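Local coordinates for protein transcriptional regulator Tm0710 (PDB 2A61) that probably acts as a dimeric MarR-family transcriptional regulator, binding DNA through winged helix-turn-helix domains, at residues Gly66-Lys69 / Arg70-Asp74; Phe29-Thr32 / Pro33-Asp37. All blocks are in the same frame, centred on the assembly; numbering follows the deposited sequence.

Interaction 1. Residues Gly66-Lys69 / Arg70-Asp74; sequences GLVK and RLEAD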
loop_
_atom_site.group_PDB
_atom_site.type_symbol
_atom_site.label_atom_id
_atom_site.label_comp_id
_atom_site.label_asym_id
_atom_site.label_seq_id
_atom_site.Cartn_x
_atom_site.Cartn_y
_atom_site.Cartn_z
ATOM N N GLY A 66 19.973 -1.853 7.706
ATOM C CA GLY A 66 19.678 -0.832 8.740
ATOM C C GLY A 66 18.295 -0.938 9.371
ATOM O O GLY A 66 18.136 -0.827 10.610
ATOM N N LEU A 67 17.283 -1.145 8.521
ATOM C CA LEU A 67 15.918 -1.334 8.971
ATOM C C LEU A 67 15.724 -2.565 9.867
ATOM O O LEU A 67 15.040 -2.481 10.860
ATOM C CB LEU A 67 14.927 -1.395 7.766
ATOM C CG LEU A 67 14.911 -0.201 6.777
ATOM C CD1 LEU A 67 14.185 -0.567 5.486
ATOM C CD2 LEU A 67 14.238 1.046 7.451
ATOM N N VAL A 68 16.255 -3.714 9.430
ATOM C CA VAL A 68 16.115 -5.010 10.123
ATOM C C VAL A 68 16.888 -4.998 11.461
ATOM O O VAL A 68 16.405 -5.486 12.467
ATOM C CB VAL A 68 16.581 -6.134 9.192
ATOM C CG1 VAL A 68 16.802 -7.441 9.956
ATOM C CG2 VAL A 68 15.527 -6.316 8.012
ATOM N N LYS A 69 18.085 -4.441 11.443
ATOM C CA LYS A 69 18.943 -4.366 12.663
ATOM C C LYS A 69 18.234 -3.691 13.838
ATOM O O LYS A 69 18.351 -4.129 14.981
ATOM C CB LYS A 69 20.210 -3.590 12.307
ATOM C CG LYS A 69 21.154 -3.255 13.437
ATOM C CD LYS A 69 22.414 -2.558 12.903
ATOM C CE LYS A 69 22.106 -1.168 12.282
ATOM N NZ LYS A 69 23.301 -0.531 11.667
ATOM N N ARG A 70 17.495 -2.619 13.542
ATOM C CA ARG A 70 16.701 -1.911 14.569
ATOM C C ARG A 70 15.511 -2.754 15.012
ATOM O O ARG A 70 15.198 -2.820 16.177
ATOM C CB ARG A 70 16.138 -0.632 14.008
ATOM C CG ARG A 70 17.003 0.600 14.149
ATOM C CD ARG A 70 16.056 1.800 13.744
ATOM N NE ARG A 70 16.244 2.002 12.329
ATOM C CZ ARG A 70 15.467 2.706 11.530
ATOM N NH1 ARG A 70 14.368 3.293 11.976
ATOM N NH2 ARG A 70 15.827 2.811 10.277
ATOM N N LEU A 71 14.836 -3.399 14.064
ATOM C CA LEU A 71 13.714 -4.275 14.425
ATOM C C LEU A 71 14.147 -5.458 15.288
ATOM O O LEU A 71 13.389 -5.905 16.143
ATOM C CB LEU A 71 12.969 -4.762 13.160
ATOM C CG LEU A 71 12.130 -3.717 12.411
ATOM C CD1 LEU A 71 11.626 -4.272 11.059
ATOM C CD2 LEU A 71 10.915 -3.231 13.251
ATOM N N GLU A 72 15.310 -6.030 14.984
ATOM C CA GLU A 72 15.902 -7.133 15.778
ATOM C C GLU A 72 16.317 -6.626 17.170
ATOM O O GLU A 72 15.950 -7.219 18.186
ATOM C CB GLU A 72 17.130 -7.703 15.043
ATOM C CG GLU A 72 16.759 -8.597 13.840
ATOM C CD GLU A 72 17.959 -9.370 13.325
ATOM O OE1 GLU A 72 18.828 -8.744 12.667
ATOM O OE2 GLU A 72 18.056 -10.601 13.628
ATOM N N ALA A 73 17.026 -5.499 17.212
ATOM C CA ALA A 73 17.460 -4.948 18.528
ATOM C C ALA A 73 16.256 -4.606 19.409
ATOM O O ALA A 73 16.301 -4.811 20.635
ATOM C CB ALA A 73 18.365 -3.679 18.333
ATOM N N ASP A 74 15.190 -4.071 18.799
ATOM C CA ASP A 74 13.976 -3.701 19.563
ATOM C C ASP A 74 12.960 -4.829 19.812
ATOM O O ASP A 74 11.929 -4.599 20.437
ATOM C CB ASP A 74 13.291 -2.454 18.959
ATOM C CG ASP A 74 14.217 -1.208 18.917
ATOM O OD1 ASP A 74 15.108 -1.061 19.789
ATOM O OD2 ASP A 74 14.054 -0.380 18.001
#

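Interaction 2. Residues Phe29-Thr32 / Pro33-Asp37; sequences FGIT and PAQFD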
loop_
_atom_site.group_PDB
_atom_site.type_symbol
_atom_site.label_atom_id
_atom_site.label_comp_id
_atom_site.label_asym_id
_atom_site.label_seq_id
_atom_site.Cartn_x
_atom_site.Cartn_y
_atom_site.Cartn_z
ATOM N N PHE A 29 4.901 3.075 18.435
ATOM C CA PHE A 29 6.024 2.132 18.491
ATOM C C PHE A 29 7.330 2.709 18.007
ATOM O O PHE A 29 8.364 2.102 18.174
ATOM C CB PHE A 29 5.670 0.889 17.665
ATOM C CG PHE A 29 4.527 0.121 18.235
ATOM C CD1 PHE A 29 3.245 0.319 17.765
ATOM C CD2 PHE A 29 4.739 -0.777 19.302
ATOM C CE1 PHE A 29 2.152 -0.360 18.328
ATOM C CE2 PHE A 29 3.659 -1.500 19.883
ATOM C CZ PHE A 29 2.363 -1.288 19.400
ATOM N N GLY A 30 7.279 3.864 17.358
ATOM C CA GLY A 30 8.434 4.381 16.628
ATOM C C GLY A 30 8.831 3.600 15.393
ATOM O O GLY A 30 10.024 3.671 14.979
ATOM N N ILE A 31 7.871 2.851 14.808
ATOM C CA ILE A 31 8.160 2.018 13.589
ATOM C C ILE A 31 7.926 2.799 12.303
ATOM O O ILE A 31 6.899 3.450 12.140
ATOM C CB ILE A 31 7.383 0.657 13.649
ATOM C CG1 ILE A 31 7.910 -0.121 14.881
ATOM C CG2 ILE A 31 7.480 -0.169 12.321
ATOM C CD1 ILE A 31 7.030 -1.271 15.313
ATOM N N THR A 32 8.906 2.804 11.409
ATOM C CA THR A 32 8.765 3.617 10.201
ATOM C C THR A 32 7.940 2.831 9.152
ATOM O O THR A 32 7.800 1.595 9.258
ATOM C CB THR A 32 10.137 3.997 9.582
ATOM O OG1 THR A 32 10.688 2.839 8.928
ATOM C CG2 THR A 32 11.167 4.552 10.666
ATOM N N PRO A 33 7.376 3.537 8.140
ATOM C CA PRO A 33 6.648 2.833 7.029
ATOM C C PRO A 33 7.394 1.639 6.367
ATOM O O PRO A 33 6.785 0.571 6.139
ATOM C CB PRO A 33 6.391 3.959 6.019
ATOM C CG PRO A 33 6.296 5.218 6.919
ATOM C CD PRO A 33 7.271 5.024 8.061
ATOM N N ALA A 34 8.682 1.815 6.059
ATOM C CA ALA A 34 9.464 0.762 5.456
ATOM C C ALA A 34 9.690 -0.377 6.438
ATOM O O ALA A 34 9.627 -1.553 6.052
ATOM C CB ALA A 34 10.789 1.296 4.950
ATOM N N GLN A 35 9.929 -0.046 7.709
ATOM C CA GLN A 35 10.026 -1.080 8.732
ATOM C C GLN A 35 8.726 -1.870 8.874
ATOM O O GLN A 35 8.761 -3.084 9.051
ATOM C CB GLN A 35 10.386 -0.493 10.072
ATOM C CG GLN A 35 11.869 -0.045 10.251
ATOM C CD GLN A 35 12.107 0.403 11.700
ATOM O OE1 GLN A 35 11.379 1.255 12.203
ATOM N NE2 GLN A 35 13.120 -0.191 12.382
ATOM N N PHE A 36 7.594 -1.179 8.874
ATOM C CA PHE A 36 6.309 -1.862 8.961
ATOM C C PHE A 36 6.024 -2.769 7.749
ATOM O O PHE A 36 5.476 -3.859 7.896
ATOM C CB PHE A 36 5.165 -0.834 9.099
ATOM C CG PHE A 36 3.812 -1.456 9.192
ATOM C CD1 PHE A 36 3.466 -2.231 10.294
ATOM C CD2 PHE A 36 2.871 -1.263 8.190
ATOM C CE1 PHE A 36 2.194 -2.820 10.370
ATOM C CE2 PHE A 36 1.613 -1.853 8.276
ATOM C CZ PHE A 36 1.297 -2.623 9.368
ATOM N N ASP A 37 6.398 -2.302 6.563
ATOM C CA ASP A 37 6.264 -3.102 5.339
ATOM C C ASP A 37 7.047 -4.440 5.427
ATOM O O ASP A 37 6.562 -5.474 4.946
ATOM C CB ASP A 37 6.745 -2.317 4.129
ATOM C CG ASP A 37 5.777 -1.216 3.689
ATOM O OD1 ASP A 37 4.532 -1.309 3.896
ATOM O OD2 ASP A 37 6.309 -0.223 3.136
#

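Interaction 1. Residues Gly66-Lys69 / Arg70-Asp74
Val68 and Glu72 meet one turn apart near the C-terminal end of helix 61-73, which by its place in the MarR fold is probably the recognition helix of the helix-turn-helix. Four backbone bonds of the i to i+4 kind run through this turn, and they are uneven. Glu72 N reaches Val68 O at 2.8 Å and Ala73 N reaches Lys69 O at 2.9 Å, the second donor tilted 32° from the carbonyl plane. The two before them are weak: Leu71 N lies 3.3 Å from Leu67 O, and Arg70 N 3.5 Å from Gly66 O.

Among the side chains, Val68 CG1 stands anti to the backbone N (chi1 165°), which turns it along the helix to within 3.6 Å of Glu72 OE1. The glutamate CG also rests against the carbonyl of the valine, 3.4 Å from Val68 O. On another side of the helix the Arg70 chain bends at chi3 and runs back toward the N terminus, bringing NH2 to 3.7 Å from Leu67 CD2.

Charge is handled beyond this turn: Glu72 OE2 forms a salt bridge with Arg79 NE on strand 77-82. Putting an alanine at Glu72 would probably leave Arg79 without this carboxylate and take away the packing of the glutamate chain beside Val68 CG1. Leu67 and Val68 point into the domain core, against Ile38 and Leu53 among others. The chemistry is therefore two-sided: aliphatic groups fasten the helix to its domain, while the Glu72 side chain lies along Val68, CG against the carbonyl and OE1 beside CG1, and OE2 holds the first wing strand.

Interaction 2. Residues Phe29-Thr32 / Pro33-Asp37
The carboxamide of Gln35 is the flat group through which this helix start meets Thr32, and the two residues form a capping box at the N terminus of helix 33-45. The Arg70 guanidinium lies over one face of the amide, with Thr32 CG2 slanting in on that side near OE1, and Leu71 CG against the opposite face, nearest NE2. At its oxygen end, OE1 takes the backbone N-H of Thr32 at 3.0 Å, in the carbonyl plane on a lone pair and almost straight at 170°. At its nitrogen end, NE2 makes a weak hydrogen bond to Leu67 O. Amide rotation is restrained from both ends.

Thr32 supplies the other half of the box. With chi1 at 75° its OG1 sits between the backbone N and the carbonyl carbon, turned in over the first helical turn, where it accepts from Gln35 N at 3.2 Å. The same hydroxyl is hydrogen-bonded to Gly58 O of the second subunit, so the N-cap also takes part in the dimer. Gly30, with positive phi, is where the chain leaves helical geometry and turns toward this cap.

The apolar side of the junction belongs to Ile31. Its CG2 comes to 3.7 Å from Gln35 CB, the two side chains crossing at about a right angle, and lies 4.0 Å from Phe36 CB. Thr32 O closes the first helical turn, receiving Phe36 N at 2.8 Å.

Running from the N terminus, the chain reaches interaction 2 first, where the bend between helices 26-29 and 33-45 is closed by the cap. It then passes through helix 50-57 before interaction 1, near the end of helix 61-73. Each is one unbroken stretch, so the two follow in series, neither nested nor crossed. They meet in space, with centres 10 Å apart, and touch through the Gln35 side chain, which joins the start of helix 33-45 to the later part of helix 61-73. Beyond, interaction 1 leads into strand 77-82, while interaction 2 leans through Ile31 and Phe36 on helix 95-119. Both also touch Gly58 of the second subunit.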